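Local coordinates for protein ADP-ribosylating toxin CARDS (Mycoplasma pneumoniae, PDB 4TLV) that transfers ADP-ribose from NAD(+) to multiple target proteins in vitro and vacuolates mammalian cells, serving as the main virulence factor of its bacterium, at residues A[317-322]-A[435-440]; A[334-339]-A[360-365]; A[219-224]-A[269-274]; A[322-327]-A[353-358]. One frame throughout, in Å; residues are numbered along the deposited sequence.

Contact 1: residues A[317-322]-A[435-440]; sequences WDVYQR and RAASTF
D318 lies against the backbone of R435 and A437, and its side chain can be followed from CB to the carboxylate. CB rests 3.5 Å from R435 O, beside a single backbone bridge in which R435 N donates to W317 O at 2.9 Å. CG then turns between the backbone N and the carbonyl carbon (chi1 73°), bringing the carboxylate within reach of the N-H groups of the type I turn D318-Q321 and of R322. There OD1 accepts R322 N at 3.0 Å from above the carboxylate plane, with a weak bond from Y320 N besides. OD2 takes R322 NE at 2.8 Å through its syn lone pair; R322 NH2 and a water, itself bound by S438 N, also donate to it. Held flat by this side-on grip, the guanidinium sends NH2 on to T439 O, 2.9 Å away and nearly straight at 163°. Alanine suits position 437 because its small CB can sit at the edge of the Y320 ring, 3.4 Å from CE2, while Y320 OH meets the edge of the F440 ring and the two side chains cross at about a right angle. The buried aspartate thus probably keeps R322 neutralised as it binds a D2 turn to the connection entering D3.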
loop_
_atom_site.group_PDB
_atom_site.type_symbol
_atom_site.label_atom_id
_atom_site.label_comp_id
_atom_site.label_asym_id
_atom_site.label_seq_id
_atom_site.Cartn_x
_atom_site.Cartn_y
_atom_site.Cartn_z
ATOM N N TRP A 317 7.244 -10.830 4.645
ATOM C CA TRP A 317 6.005 -10.113 4.873
ATOM C C TRP A 317 6.395 -8.636 4.811
ATOM O O TRP A 317 7.274 -8.204 5.559
ATOM C CB TRP A 317 5.465 -10.490 6.254
ATOM C CG TRP A 317 4.114 -9.912 6.625
ATOM C CD1 TRP A 317 3.047 -9.705 5.800
ATOM C CD2 TRP A 317 3.703 -9.509 7.928
ATOM N NE1 TRP A 317 1.993 -9.158 6.515
ATOM C CE2 TRP A 317 2.372 -9.048 7.827
ATOM C CE3 TRP A 317 4.334 -9.491 9.181
ATOM C CZ2 TRP A 317 1.670 -8.550 8.926
ATOM C CZ3 TRP A 317 3.633 -9.018 10.269
ATOM C CH2 TRP A 317 2.312 -8.547 10.135
ATOM N N ASP A 318 5.769 -7.877 3.915
ATOM C CA ASP A 318 6.151 -6.469 3.711
ATOM C C ASP A 318 5.167 -5.458 4.323
ATOM O O ASP A 318 4.158 -5.833 4.908
ATOM C CB ASP A 318 6.417 -6.166 2.217
ATOM C CG ASP A 318 5.133 -6.102 1.371
ATOM O OD1 ASP A 318 4.022 -5.911 1.911
ATOM O OD2 ASP A 318 5.248 -6.226 0.136
ATOM N N VAL A 319 5.475 -4.167 4.192
ATOM C CA VAL A 319 4.703 -3.128 4.867
ATOM C C VAL A 319 3.345 -2.871 4.224
ATOM O O VAL A 319 2.518 -2.167 4.805
ATOM C CB VAL A 319 5.471 -1.794 4.907
ATOM C CG1 VAL A 319 6.550 -1.836 6.004
ATOM C CG2 VAL A 319 6.074 -1.498 3.528
ATOM N N TYR A 320 3.109 -3.463 3.052
ATOM C CA TYR A 320 1.768 -3.455 2.449
ATOM C C TYR A 320 0.976 -4.656 2.957
ATOM O O TYR A 320 -0.142 -4.900 2.519
ATOM C CB TYR A 320 1.863 -3.504 0.914
ATOM C CG TYR A 320 2.506 -2.272 0.331
ATOM C CD1 TYR A 320 1.812 -1.077 0.256
ATOM C CD2 TYR A 320 3.806 -2.299 -0.121
ATOM C CE1 TYR A 320 2.414 0.074 -0.256
ATOM C CE2 TYR A 320 4.406 -1.162 -0.630
ATOM C CZ TYR A 320 3.701 0.020 -0.691
ATOM O OH TYR A 320 4.298 1.147 -1.214
ATOM N N GLN A 321 1.574 -5.388 3.894
ATOM C CA GLN A 321 0.981 -6.602 4.468
ATOM C C GLN A 321 1.029 -7.841 3.565
ATOM O O GLN A 321 0.343 -8.827 3.841
ATOM C CB GLN A 321 -0.466 -6.359 4.950
ATOM C CG GLN A 321 -0.596 -5.333 6.063
ATOM C CD GLN A 321 -2.025 -5.216 6.601
ATOM O OE1 GLN A 321 -2.663 -4.092 6.332
ATOM N NE2 GLN A 321 -2.549 -6.143 7.239
ATOM N N ARG A 322 1.843 -7.808 2.509
ATOM C CA ARG A 322 1.875 -8.909 1.562
ATOM C C ARG A 322 2.907 -9.933 1.981
ATOM O O ARG A 322 3.957 -9.588 2.520
ATOM C CB ARG A 322 2.209 -8.409 0.158
ATOM C CG ARG A 322 1.285 -7.278 -0.335
ATOM C CD ARG A 322 1.749 -6.783 -1.721
ATOM N NE ARG A 322 3.051 -6.130 -1.658
ATOM C CZ ARG A 322 3.557 -5.396 -2.648
ATOM N NH1 ARG A 322 2.859 -5.227 -3.765
ATOM N NH2 ARG A 322 4.777 -4.855 -2.542
ATOM N N ARG A 435 8.702 -5.843 6.596
ATOM C CA ARG A 435 9.928 -5.251 6.074
ATOM C C ARG A 435 9.576 -4.306 4.926
ATOM O O ARG A 435 8.458 -4.335 4.406
ATOM C CB ARG A 435 10.878 -6.338 5.558
ATOM C CG ARG A 435 10.417 -7.032 4.262
ATOM C CD ARG A 435 11.589 -7.799 3.553
ATOM N NE ARG A 435 12.155 -8.832 4.432
ATOM C CZ ARG A 435 13.123 -9.682 4.092
ATOM N NH1 ARG A 435 13.631 -9.653 2.871
ATOM N NH2 ARG A 435 13.558 -10.585 4.978
ATOM N N ALA A 436 10.529 -3.465 4.540
ATOM C CA ALA A 436 10.321 -2.563 3.413
ATOM C C ALA A 436 9.990 -3.358 2.142
ATOM O O ALA A 436 10.477 -4.466 1.941
ATOM C CB ALA A 436 11.559 -1.660 3.205
ATOM N N ALA A 437 9.151 -2.780 1.295
ATOM C CA ALA A 437 8.688 -3.436 0.084
ATOM C C ALA A 437 9.732 -3.375 -1.023
ATOM O O ALA A 437 10.590 -2.502 -1.017
ATOM C CB ALA A 437 7.390 -2.783 -0.382
ATOM N N SER A 438 9.645 -4.295 -1.978
ATOM C CA SER A 438 10.635 -4.359 -3.058
ATOM C C SER A 438 10.049 -4.054 -4.433
ATOM O O SER A 438 10.794 -3.745 -5.365
ATOM C CB SER A 438 11.325 -5.721 -3.085
ATOM O OG SER A 438 10.431 -6.715 -3.541
ATOM N N THR A 439 8.728 -4.155 -4.558
ATOM C CA THR A 439 8.034 -3.718 -5.772
ATOM C C THR A 439 6.794 -2.915 -5.428
ATOM O O THR A 439 6.213 -3.067 -4.345
ATOM C CB THR A 439 7.638 -4.885 -6.702
ATOM O OG1 THR A 439 6.638 -5.704 -6.072
ATOM C CG2 THR A 439 8.892 -5.716 -7.100
ATOM N N PHE A 440 6.394 -2.056 -6.359
ATOM C CA PHE A 440 5.348 -1.079 -6.084
ATOM C C PHE A 440 4.340 -1.011 -7.230
ATOM O O PHE A 440 4.114 0.045 -7.819
ATOM C CB PHE A 440 6.005 0.273 -5.842
ATOM C CG PHE A 440 7.049 0.232 -4.761
ATOM C CD1 PHE A 440 8.365 -0.090 -5.058
ATOM C CD2 PHE A 440 6.709 0.488 -3.449
ATOM C CE1 PHE A 440 9.331 -0.139 -4.070
ATOM C CE2 PHE A 440 7.677 0.435 -2.446
ATOM C CZ PHE A 440 8.979 0.112 -2.755
HETATM O O HOH W 1 7.555 -6.181 -1.573
HETATM O O HOH W 2 4.048 -4.641 -6.296
#

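Contact 2: residues A[334-339]-A[360-365]; sequences SLSLTA and VNQKWK
T338 and N361 cross at a slant, the CG2 methyl of T338 lying about equally far from CG, OD1 and ND2 of the N361 amide, 3.5 Å from OD1. CG2 is anti to the backbone N of T338, and OG1 stands beside that N (chi1 -54°), where it is hydrogen-bonded to S353 OG and Q362 CG passes at 3.4 Å. Q362 runs on extended, beside S336 CB, to an amide bound by V354 O and A356 N; a glutamine, with both a donor and an acceptor, fits this end. In the beta-trefoil D2 domain, strand 335-340 is met here by the 3-10 turn 360-362 and the start of strand 364-368; residues 336-339 and 361-364 run 106° apart, end to end. One backbone bond joins them, A339 N to N361 O at 2.9 Å. The W364 indole comes edge-on: NE1 donates to L337 O at 3.2 Å, straight at the hydrogen (166°) and in the ring plane, though it approaches from above the carbonyl plane. Farther round the ring, CH2 touches A339 CB at 4.1 Å, where a small residue accommodates the indole. A water joins A339 O to N361 ND2 at the far end, the amide supplying the N-H.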
loop_
_atom_site.group_PDB
_atom_site.type_symbol
_atom_site.label_atom_id
_atom_site.label_comp_id
_atom_site.label_asym_id
_atom_site.label_seq_id
_atom_site.Cartn_x
_atom_site.Cartn_y
_atom_site.Cartn_z
ATOM N N SER A 334 6.982 -9.725 -9.220
ATOM C CA SER A 334 6.998 -10.279 -7.877
ATOM C C SER A 334 5.657 -10.973 -7.670
ATOM O O SER A 334 4.648 -10.536 -8.222
ATOM C CB SER A 334 7.147 -9.129 -6.875
ATOM O OG SER A 334 6.972 -9.576 -5.544
ATOM N N LEU A 335 5.656 -12.067 -6.910
ATOM C CA LEU A 335 4.435 -12.812 -6.608
ATOM C C LEU A 335 4.145 -12.863 -5.106
ATOM O O LEU A 335 5.066 -13.001 -4.302
ATOM C CB LEU A 335 4.552 -14.238 -7.146
ATOM C CG LEU A 335 4.722 -14.347 -8.670
ATOM C CD1 LEU A 335 5.282 -15.738 -9.046
ATOM C CD2 LEU A 335 3.402 -14.045 -9.395
ATOM N N SER A 336 2.862 -12.771 -4.751
ATOM C CA SER A 336 2.403 -12.713 -3.358
ATOM C C SER A 336 1.297 -13.735 -3.112
ATOM O O SER A 336 0.529 -14.052 -4.023
ATOM C CB SER A 336 1.832 -11.316 -3.051
ATOM O OG SER A 336 2.854 -10.342 -3.017
ATOM N N LEU A 337 1.234 -14.252 -1.887
ATOM C CA LEU A 337 0.133 -15.096 -1.443
ATOM C C LEU A 337 -1.166 -14.326 -1.545
ATOM O O LEU A 337 -1.266 -13.186 -1.077
ATOM C CB LEU A 337 0.352 -15.535 0.010
ATOM C CG LEU A 337 1.117 -16.853 0.175
ATOM C CD1 LEU A 337 2.471 -16.843 -0.497
ATOM C CD2 LEU A 337 1.235 -17.226 1.661
ATOM N N THR A 338 -2.170 -14.954 -2.143
ATOM C CA THR A 338 -3.424 -14.279 -2.418
ATOM C C THR A 338 -4.568 -15.201 -1.990
ATOM O O THR A 338 -4.572 -16.384 -2.331
ATOM C CB THR A 338 -3.526 -13.951 -3.927
ATOM O OG1 THR A 338 -2.359 -13.223 -4.342
ATOM C CG2 THR A 338 -4.769 -13.141 -4.235
ATOM N N ALA A 339 -5.508 -14.666 -1.217
ATOM C CA ALA A 339 -6.664 -15.432 -0.764
ATOM C C ALA A 339 -7.785 -15.336 -1.800
ATOM O O ALA A 339 -8.371 -14.270 -1.988
ATOM C CB ALA A 339 -7.144 -14.914 0.578
ATOM N N VAL A 360 -6.513 -6.064 -1.637
ATOM C CA VAL A 360 -6.899 -6.441 -0.278
ATOM C C VAL A 360 -6.722 -7.946 -0.065
ATOM O O VAL A 360 -6.352 -8.383 1.020
ATOM C CB VAL A 360 -8.343 -5.999 0.051
ATOM C CG1 VAL A 360 -8.770 -6.495 1.442
ATOM C CG2 VAL A 360 -8.459 -4.471 -0.011
ATOM N N ASN A 361 -6.947 -8.740 -1.108
ATOM C CA ASN A 361 -6.811 -10.188 -0.972
ATOM C C ASN A 361 -5.356 -10.673 -0.855
ATOM O O ASN A 361 -5.119 -11.855 -0.623
ATOM C CB ASN A 361 -7.582 -10.949 -2.073
ATOM C CG ASN A 361 -7.065 -10.658 -3.481
ATOM O OD1 ASN A 361 -6.048 -9.977 -3.665
ATOM N ND2 ASN A 361 -7.768 -11.188 -4.489
ATOM N N GLN A 362 -4.394 -9.753 -0.972
ATOM C CA GLN A 362 -2.989 -10.080 -0.689
ATOM C C GLN A 362 -2.514 -9.550 0.665
ATOM O O GLN A 362 -1.322 -9.615 0.973
ATOM C CB GLN A 362 -2.052 -9.545 -1.788
ATOM C CG GLN A 362 -2.349 -10.043 -3.209
ATOM C CD GLN A 362 -1.471 -9.366 -4.258
ATOM O OE1 GLN A 362 -0.581 -8.580 -3.936
ATOM N NE2 GLN A 362 -1.714 -9.679 -5.522
ATOM N N LYS A 363 -3.422 -9.019 1.476
ATOM C CA LYS A 363 -3.022 -8.464 2.764
ATOM C C LYS A 363 -3.283 -9.430 3.924
ATOM O O LYS A 363 -4.358 -10.033 4.018
ATOM C CB LYS A 363 -3.681 -7.104 2.998
ATOM C CG LYS A 363 -3.298 -6.058 1.914
ATOM C CD LYS A 363 -3.763 -4.661 2.335
ATOM C CE LYS A 363 -3.488 -3.609 1.254
ATOM N NZ LYS A 363 -2.043 -3.608 0.779
ATOM N N TRP A 364 -2.287 -9.553 4.802
ATOM C CA TRP A 364 -2.286 -10.537 5.889
ATOM C C TRP A 364 -1.875 -9.878 7.194
ATOM O O TRP A 364 -1.092 -8.931 7.187
ATOM C CB TRP A 364 -1.279 -11.647 5.583
ATOM C CG TRP A 364 -1.564 -12.354 4.280
ATOM C CD1 TRP A 364 -1.032 -12.065 3.044
ATOM C CD2 TRP A 364 -2.464 -13.448 4.086
ATOM N NE1 TRP A 364 -1.550 -12.919 2.105
ATOM C CE2 TRP A 364 -2.424 -13.785 2.717
ATOM C CE3 TRP A 364 -3.293 -14.192 4.946
ATOM C CZ2 TRP A 364 -3.194 -14.830 2.175
ATOM C CZ3 TRP A 364 -4.051 -15.246 4.406
ATOM C CH2 TRP A 364 -3.990 -15.552 3.038
ATOM N N LYS A 365 -2.406 -10.374 8.307
ATOM C CA LYS A 365 -2.000 -9.912 9.636
ATOM C C LYS A 365 -1.377 -11.103 10.327
ATOM O O LYS A 365 -1.785 -12.237 10.079
ATOM C CB LYS A 365 -3.215 -9.475 10.467
ATOM C CG LYS A 365 -3.833 -8.132 10.115
ATOM C CD LYS A 365 -5.201 -7.990 10.826
ATOM C CE LYS A 365 -6.081 -9.197 10.488
ATOM N NZ LYS A 365 -7.466 -9.145 11.042
HETATM O O HOH W 3 0.409 -11.497 -0.010
HETATM O O HOH W 4 -10.064 -12.938 -3.655
#

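Contact 3: residues A[219-224]-A[269-274]; sequences DVSEGT and VKELED
E271 reaches across to the backbone of E222, whose N-H points into OE1 at 2.8 Å, nearly along the C-O axis of the carboxylate and close to straight (162°). The same oxygen lies 3.5 Å from S221 CB. E271 CG stands beside the backbone N, anti to the carbonyl carbon (chi1 -65°), and the chain beyond is extended, which gives a glutamate the length to reach the turn. Next to this bond L272 CD2 covers the aliphatic part of E222, 3.6 Å from CB, with the two side chains slanted across each other. V269 presses on the tip of the turn, its CB 3.7 Å from G223 CA; glycine suits position 223, with its positive phi and V269 packed so closely. The turn S221-T224 is of type I', a tight reversal linking strands 214-219 and 225-226 in the region inferred to form the NAD(+) pocket. It is met here by the KELED trafficking motif, residues 270-274, whose first residues belong to a 3-10 turn that begins earlier in the chain and presents E271. Behind the first shell, D219 OD1 accepts S221 N at 3.0 Å in an Asx turn and is also bound by S268 OG. S268 OG further takes G223 N, while S221 OG is held by E252 and W66. The E222 carboxylate finds its partner in T433. D219 OD1 and E222 OE1 lie 5.9 and 5.8 Å from E271 OE1; these acids might raise its proton affinity somewhat, while the E222 N-H favours the charged form.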
loop_
_atom_site.group_PDB
_atom_site.type_symbol
_atom_site.label_atom_id
_atom_site.label_comp_id
_atom_site.label_asym_id
_atom_site.label_seq_id
_atom_site.Cartn_x
_atom_site.Cartn_y
_atom_site.Cartn_z
ATOM N N ASP A 219 14.017 5.915 10.480
ATOM C CA ASP A 219 14.317 4.522 10.137
ATOM C C ASP A 219 13.577 3.627 11.137
ATOM O O ASP A 219 13.907 3.620 12.327
ATOM C CB ASP A 219 15.829 4.292 10.235
ATOM C CG ASP A 219 16.239 2.889 9.880
ATOM O OD1 ASP A 219 15.380 1.981 9.884
ATOM O OD2 ASP A 219 17.440 2.695 9.578
ATOM N N VAL A 220 12.583 2.871 10.666
ATOM C CA VAL A 220 11.796 2.041 11.583
ATOM C C VAL A 220 12.016 0.536 11.395
ATOM O O VAL A 220 11.114 -0.268 11.647
ATOM C CB VAL A 220 10.286 2.412 11.566
ATOM C CG1 VAL A 220 10.085 3.807 12.158
ATOM C CG2 VAL A 220 9.704 2.314 10.129
ATOM N N SER A 221 13.228 0.193 10.952
ATOM C CA SER A 221 13.740 -1.178 10.859
ATOM C C SER A 221 13.424 -1.856 9.537
ATOM O O SER A 221 12.457 -1.509 8.860
ATOM C CB SER A 221 13.272 -2.064 12.021
ATOM O OG SER A 221 13.504 -1.438 13.271
ATOM N N GLU A 222 14.278 -2.808 9.180
ATOM C CA GLU A 222 14.132 -3.588 7.962
ATOM C C GLU A 222 13.995 -2.723 6.716
ATOM O O GLU A 222 13.273 -3.065 5.780
ATOM C CB GLU A 222 12.971 -4.564 8.090
ATOM C CG GLU A 222 13.309 -5.687 9.046
ATOM C CD GLU A 222 12.165 -6.651 9.224
ATOM O OE1 GLU A 222 11.069 -6.203 9.633
ATOM O OE2 GLU A 222 12.379 -7.844 8.948
ATOM N N GLY A 223 14.719 -1.613 6.712
ATOM C CA GLY A 223 14.790 -0.761 5.533
ATOM C C GLY A 223 13.630 0.209 5.405
ATOM O O GLY A 223 13.570 0.991 4.449
ATOM N N THR A 224 12.713 0.160 6.358
ATOM C CA THR A 224 11.454 0.899 6.260
ATOM C C THR A 224 11.618 2.357 6.677
ATOM O O THR A 224 12.234 2.636 7.697
ATOM C CB THR A 224 10.367 0.215 7.128
ATOM O OG1 THR A 224 10.242 -1.143 6.707
ATOM C CG2 THR A 224 9.017 0.906 6.994
ATOM N N VAL A 269 18.047 -1.685 6.389
ATOM C CA VAL A 269 17.866 -2.685 5.353
ATOM C C VAL A 269 18.923 -3.802 5.522
ATOM O O VAL A 269 18.720 -4.934 5.082
ATOM C CB VAL A 269 17.902 -2.044 3.924
ATOM C CG1 VAL A 269 19.322 -1.745 3.505
ATOM C CG2 VAL A 269 17.222 -2.931 2.878
ATOM N N LYS A 270 20.022 -3.504 6.208
ATOM C CA LYS A 270 21.051 -4.524 6.444
ATOM C C LYS A 270 20.588 -5.631 7.404
ATOM O O LYS A 270 21.246 -6.647 7.539
ATOM C CB LYS A 270 22.326 -3.897 6.980
ATOM C CG LYS A 270 22.225 -3.368 8.380
ATOM C CD LYS A 270 23.585 -2.872 8.855
ATOM C CE LYS A 270 23.463 -2.164 10.189
ATOM N NZ LYS A 270 24.816 -1.665 10.610
ATOM N N GLU A 271 19.464 -5.411 8.080
ATOM C CA GLU A 271 18.883 -6.423 8.955
ATOM C C GLU A 271 18.254 -7.596 8.202
ATOM O O GLU A 271 17.953 -8.626 8.818
ATOM C CB GLU A 271 17.807 -5.785 9.865
ATOM C CG GLU A 271 18.356 -4.763 10.850
ATOM C CD GLU A 271 17.307 -3.830 11.444
ATOM O OE1 GLU A 271 16.156 -3.808 10.961
ATOM O OE2 GLU A 271 17.641 -3.101 12.410
ATOM N N LEU A 272 17.990 -7.443 6.901
ATOM C CA LEU A 272 17.161 -8.438 6.201
ATOM C C LEU A 272 17.877 -9.770 6.052
ATOM O O LEU A 272 19.056 -9.798 5.732
ATOM C CB LEU A 272 16.730 -7.938 4.811
ATOM C CG LEU A 272 15.956 -6.609 4.800
ATOM C CD1 LEU A 272 15.514 -6.275 3.389
ATOM C CD2 LEU A 272 14.760 -6.675 5.734
ATOM N N GLU A 273 17.146 -10.861 6.274
ATOM C CA GLU A 273 17.657 -12.217 6.096
ATOM C C GLU A 273 16.616 -13.013 5.341
ATOM O O GLU A 273 15.428 -12.719 5.427
ATOM C CB GLU A 273 17.879 -12.909 7.455
ATOM C CG GLU A 273 18.840 -12.196 8.381
ATOM C CD GLU A 273 18.656 -12.577 9.857
ATOM O OE1 GLU A 273 17.627 -13.218 10.228
ATOM O OE2 GLU A 273 19.544 -12.209 10.649
ATOM N N ASP A 274 17.066 -14.021 4.604
ATOM C CA ASP A 274 16.167 -14.930 3.910
ATOM C C ASP A 274 15.570 -15.910 4.909
ATOM O O ASP A 274 16.302 -16.620 5.598
ATOM C CB ASP A 274 16.930 -15.694 2.828
ATOM C CG ASP A 274 17.297 -14.822 1.635
ATOM O OD1 ASP A 274 16.760 -13.699 1.500
ATOM O OD2 ASP A 274 18.111 -15.288 0.819
#

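Contact 4: residues A[322-327]-A[353-358]; sequences RICLKD and SVSAVN
A water between R322 and S355 is gripped by three groups: it accepts from R322 NH1 at 2.9 Å, donates to S355 O at 2.9 Å, and lies 2.8 Å from T439 OG1 in a bond whose direction is open. NE and NH2 of the arginine are taken up by D318, and NH1 serves the water. It is the polar link across this contact, for the remaining approaches of the arginine are packing. S355 CB lies over one face of the guanidinium, 3.6 Å from NH1, and V357 CG1 is 3.7 Å from the same nitrogen, the two side chains lying obliquely. At the edge, close to the guanidinium plane, A356 N is 3.2 Å from NH1; both are donors, so no bond forms, and the A356 N-H is instead spent on Q362 OE1. The aliphatic part of the arginine takes part too, with CD 3.6 Å from A356 O. A bend at chi3 (-66°) turns the chain so that its flat end settles among the side chains and backbone of 355-357. Serine suits position 355: its slim CB covers the arginine face while OG turns to S336 and S334 and passes C324 SG at 4.1 Å. In the D2 trefoil, strand 323-325 pairs with 315-317 and also bonds through its backbone to strand 335-340; segment 353-358, leaving strand 348-354, passes near its start, with V357 packed on V442 of strand 441-443.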
loop_
_atom_site.group_PDB
_atom_site.type_symbol
_atom_site.label_atom_id
_atom_site.label_comp_id
_atom_site.label_asym_id
_atom_site.label_seq_id
_atom_site.Cartn_x
_atom_site.Cartn_y
_atom_site.Cartn_z
ATOM N N ARG A 322 1.843 -7.808 2.509
ATOM C CA ARG A 322 1.875 -8.909 1.562
ATOM C C ARG A 322 2.907 -9.933 1.981
ATOM O O ARG A 322 3.957 -9.588 2.520
ATOM C CB ARG A 322 2.209 -8.409 0.158
ATOM C CG ARG A 322 1.285 -7.278 -0.335
ATOM C CD ARG A 322 1.749 -6.783 -1.721
ATOM N NE ARG A 322 3.051 -6.130 -1.658
ATOM C CZ ARG A 322 3.557 -5.396 -2.648
ATOM N NH1 ARG A 322 2.859 -5.227 -3.765
ATOM N NH2 ARG A 322 4.777 -4.855 -2.542
ATOM N N ILE A 323 2.609 -11.198 1.742
ATOM C CA ILE A 323 3.624 -12.231 1.912
ATOM C C ILE A 323 4.143 -12.580 0.521
ATOM O O ILE A 323 3.414 -13.166 -0.285
ATOM C CB ILE A 323 3.021 -13.491 2.588
ATOM C CG1 ILE A 323 2.437 -13.123 3.951
ATOM C CG2 ILE A 323 4.076 -14.587 2.715
ATOM C CD1 ILE A 323 1.473 -14.184 4.521
ATOM N N CYS A 324 5.385 -12.198 0.225
ATOM C CA CYS A 324 5.926 -12.311 -1.126
ATOM C C CYS A 324 7.011 -13.371 -1.213
ATOM O O CYS A 324 7.782 -13.550 -0.262
ATOM C CB CYS A 324 6.566 -10.993 -1.569
ATOM S SG CYS A 324 5.560 -9.519 -1.416
ATOM N N LEU A 325 7.090 -14.043 -2.365
ATOM C CA LEU A 325 8.227 -14.903 -2.690
ATOM C C LEU A 325 9.435 -14.009 -2.894
ATOM O O LEU A 325 9.311 -12.930 -3.467
ATOM C CB LEU A 325 7.995 -15.656 -3.995
ATOM C CG LEU A 325 7.523 -17.099 -3.965
ATOM C CD1 LEU A 325 7.494 -17.671 -5.401
ATOM C CD2 LEU A 325 8.410 -17.950 -3.051
ATOM N N LYS A 326 10.603 -14.463 -2.451
ATOM C CA LYS A 326 11.810 -13.655 -2.540
ATOM C C LYS A 326 12.163 -13.240 -3.965
ATOM O O LYS A 326 12.435 -12.067 -4.209
ATOM C CB LYS A 326 13.011 -14.385 -1.916
ATOM C CG LYS A 326 14.356 -13.682 -2.138
ATOM C CD LYS A 326 15.506 -14.560 -1.623
ATOM C CE LYS A 326 16.862 -14.002 -1.998
ATOM N NZ LYS A 326 17.056 -12.654 -1.422
ATOM N N ASP A 327 12.189 -14.185 -4.898
ATOM C CA ASP A 327 12.749 -13.888 -6.225
ATOM C C ASP A 327 11.702 -13.427 -7.240
ATOM O O ASP A 327 10.560 -13.894 -7.245
ATOM C CB ASP A 327 13.503 -15.090 -6.804
ATOM C CG ASP A 327 14.735 -15.455 -5.987
ATOM O OD1 ASP A 327 15.620 -14.591 -5.815
ATOM O OD2 ASP A 327 14.803 -16.605 -5.515
ATOM N N SER A 353 -0.381 -14.597 -6.880
ATOM C CA SER A 353 -0.668 -13.673 -7.970
ATOM C C SER A 353 0.319 -12.508 -7.952
ATOM O O SER A 353 1.108 -12.367 -7.018
ATOM C CB SER A 353 -2.121 -13.179 -7.951
ATOM O OG SER A 353 -2.348 -12.335 -6.858
ATOM N N VAL A 354 0.297 -11.695 -8.999
ATOM C CA VAL A 354 1.230 -10.575 -9.119
ATOM C C VAL A 354 1.087 -9.631 -7.913
ATOM O O VAL A 354 -0.015 -9.172 -7.603
ATOM C CB VAL A 354 1.006 -9.815 -10.440
ATOM C CG1 VAL A 354 1.834 -8.515 -10.496
ATOM C CG2 VAL A 354 1.380 -10.708 -11.614
ATOM N N SER A 355 2.200 -9.353 -7.236
ATOM C CA SER A 355 2.175 -8.480 -6.050
ATOM C C SER A 355 1.622 -7.110 -6.398
ATOM O O SER A 355 2.101 -6.471 -7.324
ATOM C CB SER A 355 3.597 -8.311 -5.475
ATOM O OG SER A 355 4.225 -9.563 -5.257
ATOM N N ALA A 356 0.630 -6.642 -5.643
ATOM C CA ALA A 356 -0.035 -5.376 -5.943
ATOM C C ALA A 356 -0.284 -4.662 -4.636
ATOM O O ALA A 356 -0.793 -5.266 -3.693
ATOM C CB ALA A 356 -1.373 -5.631 -6.625
ATOM N N VAL A 357 0.035 -3.375 -4.583
ATOM C CA VAL A 357 -0.032 -2.658 -3.314
ATOM C C VAL A 357 -1.457 -2.395 -2.861
ATOM O O VAL A 357 -1.687 -2.117 -1.688
ATOM C CB VAL A 357 0.756 -1.339 -3.346
ATOM C CG1 VAL A 357 2.238 -1.616 -3.570
ATOM C CG2 VAL A 357 0.202 -0.402 -4.419
ATOM N N ASN A 358 -2.407 -2.466 -3.793
ATOM C CA ASN A 358 -3.792 -2.162 -3.481
ATOM C C ASN A 358 -4.696 -3.385 -3.412
ATOM O O ASN A 358 -5.897 -3.242 -3.291
ATOM C CB ASN A 358 -4.376 -1.148 -4.484
ATOM C CG ASN A 358 -4.273 -1.629 -5.933
ATOM O OD1 ASN A 358 -3.318 -2.315 -6.307
ATOM N ND2 ASN A 358 -5.263 -1.267 -6.755
HETATM O O HOH W 2 4.048 -4.641 -6.296
#

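Overall arrangement
All four contacts are buried. Contacts 1, 2 and 4 crowd the middle of the chain, their centres 8 to 11 Å from its centre, whereas contact 3 lies further out, about 18 Å away, with V269 and L272 partly exposed. Contacts 2 and 4 use neighbouring strands of D2, 335-340 and 348-354, and are joined by T338, S353, Q362 and V354. Contacts 1 and 4 share R322: in the first it pairs with an acid and a carbonyl, in the second with water and aliphatic groups. Contact 2 relies on backbone carbonyls and an indole. Contact 3 rests on a carboxylate accepting a backbone N-H and on aliphatic packing; E222 O to A436 N and E273 O to R435 tie it to contact 1, D274-K326 to contact 4.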